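Cupin 2 conserved barrel domain protein (Desulfovibrio desulfuricans subsp. desulfuricans str. G20, PDB 2Q30) is of unknown function but adopts the double-stranded beta-helix fold of the RmlC-like cupins and probably works as a dimer. Local coordinates at residues E25-S30 and K101-I106. Residues are numbered along the deposited sequence; the frame is centred on the assembly and turned at random.
Sequences ELVHES and KVLVTI
V27 and L103 meet through single methyl groups, CG2 of V27 lying 3.9 Å from CD1 of L103, and the two side chains cross at about a right angle. V27 directs its CB at segment 101-106. With CG1 anti to the backbone N (chi1 174°), its CG2 lies anti to the carbonyl carbon and becomes the branch that reaches L103. The leucine starts off less directly, but its CD1 bends back to meet the valine. One methyl pair is thus the whole apolar contact between the segments, whose nearest CA atoms, those of V27 and L103, are 8.7 Å apart.

Farther along, E25 and K101 also approach nearly at right angles, each with an extended chain. Their charged ends stop short of a salt bridge, OE2 of E25 standing 4.1 Å from NZ of K101, and two waters bridge the gap. The first lies 2.8 Å from OE2 of E25, to which it donates, and accepts from NZ of K101; the second also accepts from NZ, 2.9 Å away, but its bond to OE2 is weak. NZ of K101 also donates to the carbonyl O of L11, and the water-bridged charges probably attract over the longer distance.

These contacts pass over strand 34-40, which lies between 23-29 and 100-107 in the antiparallel sheet of this cupin barrel; I35 also packs against L103. V27 and H28 both pair with I35 through backbone hydrogen bonds, so that strand 23-29 carries a classic beta bulge against strand 34-40. L11 covers L103 from a loop, while V83 and V60 of the second subunit pack on V27 and L103 respectively, placing this part of the sheet face against the second subunit.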
loop_
_atom_site.group_PDB
_atom_site.type_symbol
_atom_site.label_atom_id
_atom_site.label_comp_id
_atom_site.label_asym_id
_atom_site.label_seq_id
_atom_site.Cartn_x
_atom_site.Cartn_y
_atom_site.Cartn_z
ATOM N N GLU A 25 12.122 -5.855 -4.880
ATOM C CA GLU A 25 11.418 -6.577 -5.966
ATOM C C GLU A 25 10.409 -5.669 -6.642
ATOM O O GLU A 25 9.618 -5.043 -5.972
ATOM C CB GLU A 25 10.725 -7.841 -5.434
ATOM C CG GLU A 25 11.683 -8.907 -4.913
ATOM C CD GLU A 25 11.040 -9.957 -3.984
ATOM O OE1 GLU A 25 11.117 -11.164 -4.302
ATOM O OE2 GLU A 25 10.502 -9.581 -2.918
ATOM N N LEU A 26 10.424 -5.640 -7.968
ATOM C CA LEU A 26 9.496 -4.840 -8.746
ATOM C C LEU A 26 8.167 -5.557 -8.755
ATOM O O LEU A 26 8.111 -6.726 -9.105
ATOM C CB LEU A 26 9.974 -4.684 -10.187
ATOM C CG LEU A 26 9.128 -3.781 -11.098
ATOM C CD1 LEU A 26 9.013 -2.346 -10.520
ATOM C CD2 LEU A 26 9.767 -3.771 -12.463
ATOM N N VAL A 27 7.115 -4.860 -8.343
ATOM C CA VAL A 27 5.770 -5.429 -8.305
ATOM C C VAL A 27 5.066 -5.006 -9.576
ATOM O O VAL A 27 4.485 -5.830 -10.268
ATOM C CB VAL A 27 5.021 -5.017 -7.016
ATOM C CG1 VAL A 27 3.543 -5.481 -7.004
ATOM C CG2 VAL A 27 5.796 -5.558 -5.785
ATOM N N HIS A 28 5.121 -3.721 -9.877
ATOM C CA HIS A 28 4.443 -3.173 -11.043
ATOM C C HIS A 28 5.130 -1.890 -11.506
ATOM O O HIS A 28 5.694 -1.132 -10.689
ATOM C CB HIS A 28 2.986 -2.894 -10.655
ATOM C CG HIS A 28 2.140 -2.357 -11.757
ATOM N ND1 HIS A 28 1.558 -3.166 -12.709
ATOM C CD2 HIS A 28 1.755 -1.096 -12.044
ATOM C CE1 HIS A 28 0.847 -2.426 -13.539
ATOM N NE2 HIS A 28 0.956 -1.165 -13.162
ATOM N N GLU A 29 5.115 -1.675 -12.816
ATOM C CA GLU A 29 5.561 -0.419 -13.353
ATOM C C GLU A 29 4.754 -0.082 -14.614
ATOM O O GLU A 29 4.627 -0.902 -15.514
ATOM C CB GLU A 29 7.063 -0.440 -13.613
ATOM C CG GLU A 29 7.581 0.925 -13.996
ATOM C CD GLU A 29 9.096 1.032 -14.070
ATOM O OE1 GLU A 29 9.801 -0.017 -14.056
ATOM O OE2 GLU A 29 9.561 2.198 -14.179
ATOM N N SER A 30 4.195 1.121 -14.633
ATOM C CA SER A 30 3.439 1.637 -15.783
ATOM C C SER A 30 3.702 3.127 -15.861
ATOM O O SER A 30 4.499 3.665 -15.111
ATOM C CB SER A 30 1.941 1.396 -15.546
ATOM O OG SER A 30 1.499 2.137 -14.419
ATOM N N LYS A 101 8.560 -6.371 5.740
ATOM C CA LYS A 101 8.324 -6.133 4.329
ATOM C C LYS A 101 7.464 -4.887 4.177
ATOM O O LYS A 101 6.476 -4.686 4.918
ATOM C CB LYS A 101 7.738 -7.339 3.615
ATOM C CG LYS A 101 7.728 -7.212 2.112
ATOM C CD LYS A 101 7.313 -8.506 1.435
ATOM C CE LYS A 101 7.346 -8.427 -0.101
ATOM N NZ LYS A 101 7.109 -9.794 -0.708
ATOM N N VAL A 102 7.862 -4.050 3.220
ATOM C CA VAL A 102 7.129 -2.835 2.874
ATOM C C VAL A 102 6.851 -2.778 1.383
ATOM O O VAL A 102 7.549 -3.405 0.607
ATOM C CB VAL A 102 7.870 -1.535 3.327
ATOM C CG1 VAL A 102 8.095 -1.571 4.836
ATOM C CG2 VAL A 102 9.171 -1.327 2.556
ATOM N N LEU A 103 5.817 -2.019 1.021
ATOM C CA LEU A 103 5.432 -1.789 -0.364
ATOM C C LEU A 103 5.521 -0.307 -0.615
ATOM O O LEU A 103 4.967 0.479 0.133
ATOM C CB LEU A 103 4.001 -2.255 -0.611
ATOM C CG LEU A 103 3.582 -2.277 -2.091
ATOM C CD1 LEU A 103 4.471 -3.218 -2.926
ATOM C CD2 LEU A 103 2.112 -2.716 -2.178
ATOM N N VAL A 104 6.203 0.061 -1.686
ATOM C CA VAL A 104 6.380 1.442 -2.053
ATOM C C VAL A 104 5.669 1.675 -3.363
ATOM O O VAL A 104 5.890 0.927 -4.280
ATOM C CB VAL A 104 7.885 1.779 -2.200
ATOM C CG1 VAL A 104 8.080 3.282 -2.604
ATOM C CG2 VAL A 104 8.609 1.446 -0.913
ATOM N N THR A 105 4.833 2.714 -3.422
ATOM C CA THR A 105 4.124 3.165 -4.623
ATOM C C THR A 105 4.594 4.594 -4.876
ATOM O O THR A 105 4.504 5.441 -3.988
ATOM C CB THR A 105 2.591 3.122 -4.469
ATOM O OG1 THR A 105 2.217 1.769 -4.157
ATOM C CG2 THR A 105 1.917 3.558 -5.790
ATOM N N ILE A 106 5.101 4.828 -6.072
ATOM C CA ILE A 106 5.702 6.087 -6.495
ATOM C C ILE A 106 4.888 6.599 -7.673
ATOM O O ILE A 106 4.732 5.869 -8.640
ATOM C CB ILE A 106 7.171 5.860 -6.928
ATOM C CG1 ILE A 106 7.950 5.041 -5.868
ATOM C CG2 ILE A 106 7.828 7.191 -7.214
ATOM C CD1 ILE A 106 9.320 4.581 -6.340
HETATM O O HOH W 1 9.784 -10.723 -0.483
HETATM O O HOH W 2 7.327 -8.755 -3.362
#